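Local coordinates for protein glycerol dehydrogenase (PDB 6CSJ) that probably oxidises glycerol and related polyols with a nicotinamide cofactor and, as the double mutant described here, has acquired D-lactate dehydrogenase activity, at residues F11-D16 and M152-I157; T116-N121 and R163-G168. The protein carries 2 engineered substitutions. All coordinates share one frame; numbering follows the deposited sequence.

The two contacts lie at different depths. Contact 1 lies at the partly buried edge of the parallel sheet, where strand 10-14 pairs with strand 149-153; contact 2 is buried nearer the centre of the chain, where the loop after strand 111-115 of that sheet lies on helix 162-173. Straight backbone hydrogen bonds and a capping carboxylate define the first, whereas apolar side chains and CA-H...O approaches define the second. They touch through helix 154-158: Ile157 CG1 packs 3.8 Å from Thr116 C, and Val156 also meets Thr116. Helix 228-248 borders both, reaching Gln13 and Met152 in one and Leu165 in the other.

Contact 1: F11-D16 and M152-I157; sequences FIQGPD and MDTKVI
Ile12 and Gly14 bracket Met152 in a parallel ladder: Met152 N donates to Ile12 O at 2.7 Å and Gly14 N to Met152 O at 3.1 Å, both nearly straight. Thr154 N meets Gly14 O at 3.1 Å from 53° above the carbonyl plane, carrying the pairing one step into the following helix. The face covered by helix 228-248 is tightly packed. Met152 CG, beside its backbone N (chi1 -52°), comes 3.5 Å from Phe11 CE2, and the bent thioether leaves SD oblique to that ring in a Met-aromatic contact. Gln13 crosses Thr154 at about a right angle, CG 3.7 Å from Thr154 CG2; Gln13 NE2 bonds to Glu231 O, Thr154 OG1 to its OE2. Strand 10-14 is the edge of the Rossmann-like parallel sheet of the iron-containing alcohol dehydrogenase family, and Asp153, ending the neighbouring strand, is the N-cap of the next helix. Its OD1 takes Val156 N (3.2 Å) on one face of the carboxylate and Asp16 N (2.9 Å, bent to 132°) on the other; OD2 accepts from Leu18 N. The turn beyond borders solvent: exposed Pro15 lies alongside Thr154, and extended Lys155 is looser, its NZ 4.7 Å from Asp16 OD2, short of a salt bridge.

Contact 2: T116-N121 and R163-G168; sequences TIASTN and RLLVSG. Engineered in segment 116-121: Asn121 (natural residue Asp).
Leu164 reaches both Ile117 and Ser119 from the surface that helix 162-173 turns to the loop. Its CB passes about 4.3 Å from Ser119 CB. CG itself has no close neighbour across the contact, but there the chain forks: CD1 reaches Ile117 CG2 at 4.0 Å, and CD2 settles 4.0 Å from Ser119 CB. CG lies beside the backbone N (chi1 -75°), and chi2 of 164° turns one methyl to each loop residue, the isobutyl group crossing Ile117 obliquely. One residue on, Leu165 starts away from the loop, yet its CD1 swings back to Ala118 CB; its other neighbours include Ile233 and Ile234 of helix 228-248. The contact marks the junction of the two halves of this dehydrogenase fold, where the loop leaving strand 111-115 of the Rossmann-like sheet lies against an early helix of the helical part. Backbone meets backbone at Gly168, whose CA comes 3.6 Å from Ser119 CA. That CA also approaches Ala118 O at 3.6 Å, with 162° at the hydrogen, and Ser119 O at 3.3 Å in a more bent CA-H...O contact. Ser119 CB sits 3.2 Å from Leu164 O. Ala118 O is hydrogen-bonded by Asn237 ND2, and further along the loop the engineered Asn121 donates its backbone N to Asp171 and its ND2 to Ser241.

Contact 1: F11-D16 and M152-I157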
loop_
_atom_site.group_PDB
_atom_site.type_symbol
_atom_site.label_atom_id
_atom_site.label_comp_id
_atom_site.label_asym_id
_atom_site.label_seq_id
_atom_site.Cartn_x
_atom_site.Cartn_y
_atom_site.Cartn_z
ATOM N N PHE A 11 10.855 -10.556 5.176
ATOM C CA PHE A 11 10.597 -9.132 5.361
ATOM C C PHE A 11 11.628 -8.634 6.373
ATOM O O PHE A 11 11.706 -9.153 7.488
ATOM C CB PHE A 11 9.150 -8.860 5.806
ATOM C CG PHE A 11 8.925 -7.463 6.306
ATOM C CD1 PHE A 11 9.085 -7.179 7.645
ATOM C CD2 PHE A 11 8.570 -6.425 5.444
ATOM C CE1 PHE A 11 8.921 -5.881 8.130
ATOM C CE2 PHE A 11 8.362 -5.147 5.915
ATOM C CZ PHE A 11 8.545 -4.868 7.259
ATOM N N ILE A 12 12.400 -7.623 5.966
ATOM C CA ILE A 12 13.625 -7.203 6.657
ATOM C C ILE A 12 13.545 -5.703 6.920
ATOM O O ILE A 12 13.331 -4.921 5.987
ATOM C CB ILE A 12 14.843 -7.510 5.763
ATOM C CG1 ILE A 12 15.017 -9.022 5.591
ATOM C CG2 ILE A 12 16.132 -6.885 6.308
ATOM C CD1 ILE A 12 15.604 -9.391 4.249
ATOM N N GLN A 13 13.719 -5.298 8.176
ATOM C CA GLN A 13 13.528 -3.899 8.556
ATOM C C GLN A 13 14.574 -3.435 9.563
ATOM O O GLN A 13 14.888 -4.145 10.519
ATOM C CB GLN A 13 12.120 -3.705 9.132
ATOM C CG GLN A 13 11.800 -2.276 9.557
ATOM C CD GLN A 13 10.413 -2.124 10.138
ATOM O OE1 GLN A 13 9.465 -2.748 9.676
ATOM N NE2 GLN A 13 10.287 -1.284 11.153
ATOM N N GLY A 14 15.070 -2.222 9.358
ATOM C CA GLY A 14 16.068 -1.631 10.230
ATOM C C GLY A 14 16.681 -0.383 9.616
ATOM O O GLY A 14 16.536 -0.148 8.414
ATOM N N PRO A 15 17.363 0.434 10.437
ATOM C CA PRO A 15 18.021 1.624 9.885
ATOM C C PRO A 15 19.264 1.255 9.069
ATOM O O PRO A 15 20.009 0.332 9.454
ATOM C CB PRO A 15 18.379 2.456 11.128
ATOM C CG PRO A 15 18.436 1.490 12.247
ATOM C CD PRO A 15 17.661 0.247 11.871
ATOM N N ASP A 16 19.439 1.924 7.923
ATOM C CA ASP A 16 20.616 1.754 7.057
ATOM C C ASP A 16 20.751 0.338 6.436
ATOM O O ASP A 16 21.854 -0.115 6.121
ATOM C CB ASP A 16 21.883 2.164 7.841
ATOM C CG ASP A 16 22.983 2.760 6.959
ATOM O OD1 ASP A 16 22.773 3.063 5.755
ATOM O OD2 ASP A 16 24.092 2.928 7.501
ATOM N N MET A 152 13.086 -2.779 4.306
ATOM C CA MET A 152 12.682 -1.447 4.761
ATOM C C MET A 152 13.855 -0.753 5.474
ATOM O O MET A 152 14.186 -1.077 6.624
ATOM C CB MET A 152 11.471 -1.535 5.711
ATOM C CG MET A 152 10.277 -2.319 5.191
ATOM S SD MET A 152 9.640 -1.789 3.587
ATOM C CE MET A 152 8.760 -0.283 4.006
ATOM N N ASP A 153 14.488 0.188 4.776
ATOM C CA ASP A 153 15.545 1.017 5.353
ATOM C C ASP A 153 14.861 2.183 6.037
ATOM O O ASP A 153 14.466 3.155 5.386
ATOM C CB ASP A 153 16.516 1.503 4.270
ATOM C CG ASP A 153 17.796 2.120 4.842
ATOM O OD1 ASP A 153 17.733 2.879 5.836
ATOM O OD2 ASP A 153 18.871 1.831 4.282
ATOM N N THR A 154 14.706 2.077 7.352
ATOM C CA THR A 154 13.909 3.039 8.109
ATOM C C THR A 154 14.547 4.424 8.149
ATOM O O THR A 154 13.838 5.422 8.267
ATOM C CB THR A 154 13.641 2.534 9.531
ATOM O OG1 THR A 154 14.873 2.252 10.188
ATOM C CG2 THR A 154 12.823 1.268 9.470
ATOM N N LYS A 155 15.875 4.485 8.027
ATOM C CA LYS A 155 16.592 5.752 7.961
ATOM C C LYS A 155 16.271 6.486 6.667
ATOM O O LYS A 155 15.968 7.670 6.686
ATOM C CB LYS A 155 18.105 5.521 8.069
ATOM C CG LYS A 155 18.926 6.786 8.256
ATOM C CD LYS A 155 20.396 6.563 7.891
ATOM C CE LYS A 155 21.249 7.731 8.340
ATOM N NZ LYS A 155 22.676 7.331 8.487
ATOM N N VAL A 156 16.327 5.779 5.542
ATOM C CA VAL A 156 15.943 6.364 4.256
ATOM C C VAL A 156 14.466 6.763 4.268
ATOM O O VAL A 156 14.135 7.871 3.848
ATOM C CB VAL A 156 16.253 5.418 3.075
ATOM C CG1 VAL A 156 15.654 5.947 1.771
ATOM C CG2 VAL A 156 17.758 5.223 2.940
ATOM N N ILE A 157 13.603 5.883 4.780
ATOM C CA ILE A 157 12.150 6.130 4.814
ATOM C C ILE A 157 11.776 7.364 5.640
ATOM O O ILE A 157 10.894 8.136 5.240
ATOM C CB ILE A 157 11.366 4.887 5.309
ATOM C CG1 ILE A 157 11.453 3.765 4.265
ATOM C CG2 ILE A 157 9.897 5.211 5.605
ATOM C CD1 ILE A 157 11.235 2.386 4.836
#

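Contact 2: T116-N121 and R163-G168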
loop_
_atom_site.group_PDB
_atom_site.type_symbol
_atom_site.label_atom_id
_atom_site.label_comp_id
_atom_site.label_asym_id
_atom_site.label_seq_id
_atom_site.Cartn_x
_atom_site.Cartn_y
_atom_site.Cartn_z
ATOM N N THR A 116 11.319 3.315 -0.515
ATOM C CA THR A 116 11.896 4.491 0.113
ATOM C C THR A 116 10.844 5.308 0.873
ATOM O O THR A 116 11.164 6.361 1.445
ATOM C CB THR A 116 12.566 5.387 -0.945
ATOM O OG1 THR A 116 11.611 5.705 -1.957
ATOM C CG2 THR A 116 13.733 4.672 -1.575
ATOM N N ILE A 117 9.596 4.832 0.853
ATOM C CA ILE A 117 8.474 5.429 1.591
ATOM C C ILE A 117 7.614 4.284 2.116
ATOM O O ILE A 117 7.709 3.153 1.619
ATOM C CB ILE A 117 7.619 6.358 0.691
ATOM C CG1 ILE A 117 6.846 5.535 -0.379
ATOM C CG2 ILE A 117 8.495 7.458 0.086
ATOM C CD1 ILE A 117 6.280 6.331 -1.542
ATOM N N ALA A 118 6.782 4.575 3.107
ATOM C CA ALA A 118 5.891 3.576 3.710
ATOM C C ALA A 118 4.471 4.142 3.718
ATOM O O ALA A 118 3.878 4.373 4.769
ATOM C CB ALA A 118 6.359 3.214 5.100
ATOM N N SER A 119 3.948 4.335 2.504
ATOM C CA SER A 119 2.684 5.028 2.249
ATOM C C SER A 119 1.533 4.136 1.764
ATOM O O SER A 119 0.397 4.605 1.671
ATOM C CB SER A 119 2.928 6.122 1.197
ATOM O OG SER A 119 3.394 5.540 -0.010
ATOM N N THR A 120 1.819 2.889 1.399
ATOM C CA THR A 120 0.758 1.952 1.018
ATOM C C THR A 120 1.150 0.545 1.473
ATOM O O THR A 120 2.298 0.297 1.854
ATOM C CB THR A 120 0.470 1.926 -0.520
ATOM O OG1 THR A 120 1.437 1.094 -1.212
ATOM C CG2 THR A 120 0.468 3.342 -1.169
ATOM N N ASN A 121 0.191 -0.373 1.402
ATOM C CA ASN A 121 0.451 -1.785 1.685
ATOM C C ASN A 121 0.734 -2.631 0.418
ATOM O O ASN A 121 0.718 -3.858 0.476
ATOM C CB ASN A 121 -0.685 -2.381 2.531
ATOM C CG ASN A 121 -2.038 -2.346 1.832
ATOM O OD1 ASN A 121 -2.131 -2.102 0.640
ATOM N ND2 ASN A 121 -3.092 -2.588 2.594
ATOM N N ARG A 163 3.678 13.430 5.642
ATOM C CA ARG A 163 2.406 13.205 4.959
ATOM C C ARG A 163 2.307 11.800 4.340
ATOM O O ARG A 163 1.235 11.184 4.366
ATOM C CB ARG A 163 2.185 14.261 3.863
ATOM C CG ARG A 163 0.798 14.185 3.255
ATOM C CD ARG A 163 0.580 15.186 2.153
ATOM N NE ARG A 163 -0.713 14.928 1.525
ATOM C CZ ARG A 163 -1.085 15.333 0.315
ATOM N NH1 ARG A 163 -0.270 16.038 -0.454
ATOM N NH2 ARG A 163 -2.300 15.016 -0.135
ATOM N N LEU A 164 3.417 11.321 3.781
ATOM C CA LEU A 164 3.470 9.991 3.177
ATOM C C LEU A 164 3.378 8.859 4.202
ATOM O O LEU A 164 2.746 7.834 3.926
ATOM C CB LEU A 164 4.719 9.835 2.308
ATOM C CG LEU A 164 4.678 10.571 0.954
ATOM C CD1 LEU A 164 6.078 10.675 0.356
ATOM C CD2 LEU A 164 3.726 9.890 -0.039
ATOM N N LEU A 165 3.999 9.026 5.367
ATOM C CA LEU A 165 3.906 8.016 6.429
ATOM C C LEU A 165 2.475 7.970 6.980
ATOM O O LEU A 165 1.926 6.884 7.215
ATOM C CB LEU A 165 4.900 8.290 7.571
ATOM C CG LEU A 165 5.014 7.158 8.604
ATOM C CD1 LEU A 165 5.707 5.931 8.022
ATOM C CD2 LEU A 165 5.750 7.636 9.839
ATOM N N VAL A 166 1.888 9.155 7.161
ATOM C CA VAL A 166 0.510 9.296 7.637
ATOM C C VAL A 166 -0.462 8.664 6.636
ATOM O O VAL A 166 -1.376 7.940 7.039
ATOM C CB VAL A 166 0.150 10.777 7.899
ATOM C CG1 VAL A 166 -1.341 10.954 8.153
ATOM C CG2 VAL A 166 0.940 11.295 9.100
ATOM N N SER A 167 -0.246 8.916 5.346
ATOM C CA SER A 167 -1.052 8.283 4.306
ATOM C C SER A 167 -0.999 6.747 4.396
ATOM O O SER A 167 -2.016 6.083 4.213
ATOM C CB SER A 167 -0.627 8.751 2.913
ATOM O OG SER A 167 -1.582 8.356 1.941
ATOM N N GLY A 168 0.172 6.203 4.706
ATOM C CA GLY A 168 0.319 4.773 4.976
ATOM C C GLY A 168 -0.463 4.278 6.181
ATOM O O GLY A 168 -0.908 3.136 6.197
#